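Local coordinates for lipoprotein (Streptococcus pneumoniae, PDB 3CX3) that binds zinc and, as a lipoprotein homologous with ABC-transporter components, probably delivers the metal to a membrane transporter for uptake, at residues Y18-M23 and V63-T68; L76-N79 and K84-V87. One frame throughout, in Å; residues are numbered along the deposited sequence. Where two conformers were deposited one is given.

Contact 1: residues Y18-M23 and V63-T68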
# COMPACT_ATOMS: atom_id res chain seq x y z
N TYR A 18 7.23 -0.14 -1.14
CA TYR A 18 7.37 0.81 -0.03
C TYR A 18 6.66 0.51 1.30
O TYR A 18 7.29 0.59 2.36
CB TYR A 18 7.08 2.25 -0.44
CG TYR A 18 6.97 3.15 0.76
CD1 TYR A 18 8.12 3.58 1.43
CD2 TYR A 18 5.72 3.55 1.27
CE1 TYR A 18 8.04 4.42 2.55
CE2 TYR A 18 5.63 4.37 2.40
CZ TYR A 18 6.80 4.80 3.03
OH TYR A 18 6.77 5.61 4.14
N PRO A 19 5.33 0.26 1.29
CA PRO A 19 4.69 0.00 2.58
C PRO A 19 5.42 -1.09 3.33
O PRO A 19 5.42 -1.10 4.55
CB PRO A 19 3.28 -0.47 2.20
CG PRO A 19 3.02 0.11 0.86
CD PRO A 19 4.35 0.22 0.17
N ILE A 20 6.04 -2.00 2.59
CA ILE A 20 6.80 -3.10 3.19
C ILE A 20 8.17 -2.59 3.66
O ILE A 20 8.57 -2.83 4.81
CB ILE A 20 6.96 -4.27 2.19
CG1 ILE A 20 5.69 -5.12 2.09
CG2 ILE A 20 8.04 -5.18 2.66
CD1 ILE A 20 4.41 -4.37 2.34
N TYR A 21 8.88 -1.89 2.78
CA TYR A 21 10.13 -1.24 3.12
C TYR A 21 10.02 -0.57 4.47
O TYR A 21 10.78 -0.88 5.40
CB TYR A 21 10.49 -0.20 2.06
CG TYR A 21 11.83 0.47 2.27
CD1 TYR A 21 13.01 -0.28 2.31
CD2 TYR A 21 11.92 1.86 2.42
CE1 TYR A 21 14.24 0.32 2.51
CE2 TYR A 21 13.15 2.48 2.61
CZ TYR A 21 14.30 1.70 2.65
OH TYR A 21 15.53 2.31 2.83
N ALA A 22 9.03 0.32 4.57
CA ALA A 22 8.84 1.24 5.66
C ALA A 22 8.41 0.55 6.93
O ALA A 22 8.72 1.01 8.02
CB ALA A 22 7.82 2.26 5.28
N MSE A 23 7.68 -0.54 6.78
CA MSE A 23 7.11 -1.22 7.91
C MSE A 23 8.09 -2.24 8.51
O MSE A 23 8.02 -2.53 9.69
CB MSE A 23 5.83 -1.92 7.46
CG MSE A 23 4.67 -1.65 8.34
SE MSE A 23 2.96 -2.01 7.48
CE MSE A 23 1.93 -1.94 9.07
N VAL A 63 10.80 -10.10 2.27
CA VAL A 63 9.47 -9.74 2.75
C VAL A 63 8.63 -9.09 1.67
O VAL A 63 9.01 -8.04 1.13
CB VAL A 63 9.53 -8.78 3.97
CG1 VAL A 63 8.15 -8.41 4.45
CG2 VAL A 63 10.31 -9.41 5.11
N TYR A 64 7.50 -9.73 1.34
CA TYR A 64 6.53 -9.14 0.43
C TYR A 64 5.17 -8.93 1.11
O TYR A 64 5.00 -9.29 2.29
CB TYR A 64 6.45 -9.91 -0.92
CG TYR A 64 5.79 -11.25 -0.84
CD1 TYR A 64 6.46 -12.35 -0.33
CD2 TYR A 64 4.48 -11.42 -1.26
CE1 TYR A 64 5.83 -13.58 -0.25
CE2 TYR A 64 3.84 -12.65 -1.18
CZ TYR A 64 4.53 -13.72 -0.67
OH TYR A 64 3.90 -14.95 -0.59
N HIS A 65 4.22 -8.30 0.41
CA HIS A 65 2.90 -7.99 0.98
C HIS A 65 2.00 -9.21 1.01
O HIS A 65 1.60 -9.64 2.09
CB HIS A 65 2.25 -6.80 0.25
CG HIS A 65 0.83 -6.51 0.65
ND1 HIS A 65 0.47 -6.04 1.90
CD2 HIS A 65 -0.32 -6.55 -0.07
CE1 HIS A 65 -0.84 -5.86 1.95
NE2 HIS A 65 -1.34 -6.14 0.76
N SER A 66 1.72 -9.79 -0.17
CA SER A 66 0.63 -10.76 -0.32
C SER A 66 0.69 -11.56 -1.60
O SER A 66 1.14 -11.06 -2.63
CB SER A 66 -0.71 -10.02 -0.29
OG SER A 66 -1.78 -10.88 -0.61
N HIS A 67 0.19 -12.79 -1.57
CA HIS A 67 0.22 -13.65 -2.74
C HIS A 67 -0.66 -13.08 -3.86
O HIS A 67 -0.40 -13.32 -5.03
CB HIS A 67 -0.18 -15.10 -2.38
CG HIS A 67 -1.53 -15.23 -1.74
ND1 HIS A 67 -1.70 -15.25 -0.37
CD2 HIS A 67 -2.77 -15.36 -2.28
CE1 HIS A 67 -2.99 -15.36 -0.09
NE2 HIS A 67 -3.66 -15.43 -1.23
N THR A 68 -1.67 -12.31 -3.46
CA THR A 68 -2.59 -11.60 -4.36
C THR A 68 -2.03 -10.30 -5.01
O THR A 68 -2.75 -9.63 -5.80
CB THR A 68 -3.87 -11.23 -3.59
OG1 THR A 68 -3.58 -10.19 -2.65
CG2 THR A 68 -4.39 -12.41 -2.84

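Contact 2: residues L76-N79 and K84-V87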
# COMPACT_ATOMS: atom_id res chain seq x y z
N LEU A 76 9.07 -18.59 -5.85
CA LEU A 76 10.45 -18.44 -5.40
C LEU A 76 10.79 -19.75 -4.71
O LEU A 76 10.05 -20.20 -3.85
CB LEU A 76 10.59 -17.28 -4.42
CG LEU A 76 11.25 -15.95 -4.82
CD1 LEU A 76 10.83 -15.45 -6.19
CD2 LEU A 76 10.95 -14.92 -3.75
N ASP A 77 11.90 -20.37 -5.11
CA ASP A 77 12.25 -21.69 -4.58
C ASP A 77 13.66 -21.72 -4.01
O ASP A 77 14.60 -22.15 -4.68
CB ASP A 77 12.04 -22.78 -5.64
CG ASP A 77 11.77 -24.15 -5.04
OD1 ASP A 77 11.75 -24.29 -3.79
OD2 ASP A 77 11.58 -25.11 -5.83
N PRO A 78 13.81 -21.26 -2.75
CA PRO A 78 15.12 -21.14 -2.12
C PRO A 78 15.77 -22.51 -1.94
O PRO A 78 16.98 -22.65 -2.09
CB PRO A 78 14.81 -20.50 -0.76
CG PRO A 78 13.45 -19.90 -0.92
CD PRO A 78 12.74 -20.81 -1.84
N ASN A 79 14.94 -23.50 -1.62
CA ASN A 79 15.42 -24.85 -1.33
C ASN A 79 15.31 -25.68 -2.59
O ASN A 79 14.39 -26.49 -2.75
CB ASN A 79 14.63 -25.43 -0.15
CG ASN A 79 14.65 -24.51 1.08
OD1 ASN A 79 13.60 -24.05 1.56
ND2 ASN A 79 15.86 -24.23 1.59
N LYS A 84 18.70 -19.85 1.41
CA LYS A 84 18.41 -19.94 2.83
C LYS A 84 17.59 -18.74 3.28
O LYS A 84 17.62 -18.36 4.47
CB LYS A 84 19.74 -19.99 3.61
CG LYS A 84 20.71 -18.80 3.33
CD LYS A 84 21.28 -18.80 1.90
CE LYS A 84 21.92 -17.46 1.53
NZ LYS A 84 20.97 -16.30 1.62
N VAL A 85 16.87 -18.13 2.33
CA VAL A 85 15.97 -17.01 2.60
C VAL A 85 14.78 -17.48 3.40
O VAL A 85 14.25 -18.57 3.18
CB VAL A 85 15.41 -16.32 1.34
CG1 VAL A 85 16.22 -15.09 0.97
CG2 VAL A 85 15.31 -17.28 0.18
N LYS A 86 14.38 -16.63 4.34
CA LYS A 86 13.09 -16.74 4.95
C LYS A 86 12.21 -15.85 4.09
O LYS A 86 12.46 -14.65 3.98
CB LYS A 86 13.14 -16.25 6.39
CG LYS A 86 14.51 -16.46 7.05
CD LYS A 86 15.02 -17.91 6.90
CE LYS A 86 16.33 -18.14 7.68
NZ LYS A 86 17.57 -17.55 7.07
N VAL A 87 11.23 -16.46 3.42
CA VAL A 87 10.32 -15.71 2.59
C VAL A 87 9.09 -15.46 3.45
O VAL A 87 8.50 -16.39 3.98
CB VAL A 87 9.93 -16.46 1.27
CG1 VAL A 87 9.28 -15.52 0.27
CG2 VAL A 87 11.15 -17.09 0.63

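Contact 1: residues Y18-M23 and V63-T68
Ile-20 reaches from the first turns of helix 18-28 to the end of strand 61-64. Its CG2 meets Val-63, its CG1 lies over the peptide joining Tyr-64 to His-65, and its CD1 meets the base of the His-65 side chain. Ile-20 CG2 stands anti to the backbone N and points at Val-63. Ile-20 CG2 lies 3.7 Å from Val-63 CG1, and the two side chains cross obliquely. The same methyl, Ile-20 CG2, also rests 3.4 Å from the backbone oxygen Val-63 O. The other branch sits beside the backbone N (chi1 -78°). There Ile-20 CG1 is 4.0 Å from Tyr-64 C. Further out, Ile-20 CD1 comes 3.9 Å from His-65 CB. Ile-20 and His-65 cross at about a right angle.

Helix 18-28 is the helix of the beta-alpha-beta crossover from strand 12-15 to its parallel neighbour 33-36. Through this contact it packs on strand 61-64 of the same sheet, the first of two four-stranded parallel sheets. The zinc ligands come from both halves of the chain. His-65 is not among them, and its side chain is about 9 Å from the zinc ion.

No hydrogen bond crosses between the two segments. The joint is buried van der Waals packing centred on Ile-20, against Val-63, the following peptide and His-65 CB. With CG anti to the backbone N (chi1 173°), the His-65 ring is carried to polar partners beyond the segments. ND1 is hydrogen-bonded to Glu-131 OE2 and NE2 to Pro-119 O, and these two bonds hold the rotation of the imidazole. Both partners are acceptors, so the ring would give an N-H at each nitrogen, and it may be positively charged if Glu-131 is ionised.

Contact 2: residues L76-N79 and K84-V87
Pro-78 packs its ring against two valines of residues 84-87. Starting at the base, Pro-78 CB lies 3.4 Å from Val-85 CG2. The next atom, CG, is the outermost carbon of the ring and meets both valines. Pro-78 CG is 3.4 Å from the same methyl, Val-85 CG2. On its other contact, Pro-78 CG is 3.9 Å from Val-87 CG2. The ring and the Val-85 side chain cross at about a right angle, and a single methyl comes up against the CB-CG side of the proline. The Val-87 side chain crosses the ring at a slant. Its CG2 sits beside its own backbone N and meets Pro-78, while its CG1 is anti to that N (chi1 -165°) and faces Leu-76. This second contact is loose, with Leu-76 CD2 4.4 Å from Val-87 CG1. It is also less certain, because Leu-76 was modelled in two positions.

The two segments flank a short turn that leads into strand 86-89, an outermost strand of the parallel sheet that also holds 61-64, 12-15 and 33-36. Residues 76-79 belong to the connection from strand 61-64 to strand 86-89. They also lean on helix 50-58, where Tyr-57 touches both Leu-76 and Pro-78. Phe-62 of strand 61-64 touches both Leu-76 and Val-87.

No hydrogen bond joins the two segments, and the lysine ammonium groups turn to other partners. Lys-86 begins on the side away from residues 76-79. Its chain folds back so that Lys-86 NZ is hydrogen-bonded to Lys-84 O at 2.7 Å, almost in line with the carbonyl (178°). Lys-84 NZ is hydrogen-bonded to the backbone oxygen of Tyr-57 at the end of helix 50-58.

Overall arrangement
From the N terminus, the chain runs through strand 12-15 into helix 18-28, where contact 1 opens. It then passes through strand 33-36 and helix 50-58 before strand 61-64 closes contact 1, with 39 residues between the segments. Contact 2 opens after that and closes a much shorter loop of four residues as the chain enters strand 86-89. The two are in series and neither nest nor cross. Their centres lie 16 Å apart, and they meet where Tyr-64 CE1 comes 4.0 Å from Val-87 CG1. Contact 1 ties helix 18-28 to strand 61-64 near the centre of the chain. Contact 2 joins a loop to the outermost strand 86-89, farther from that centre.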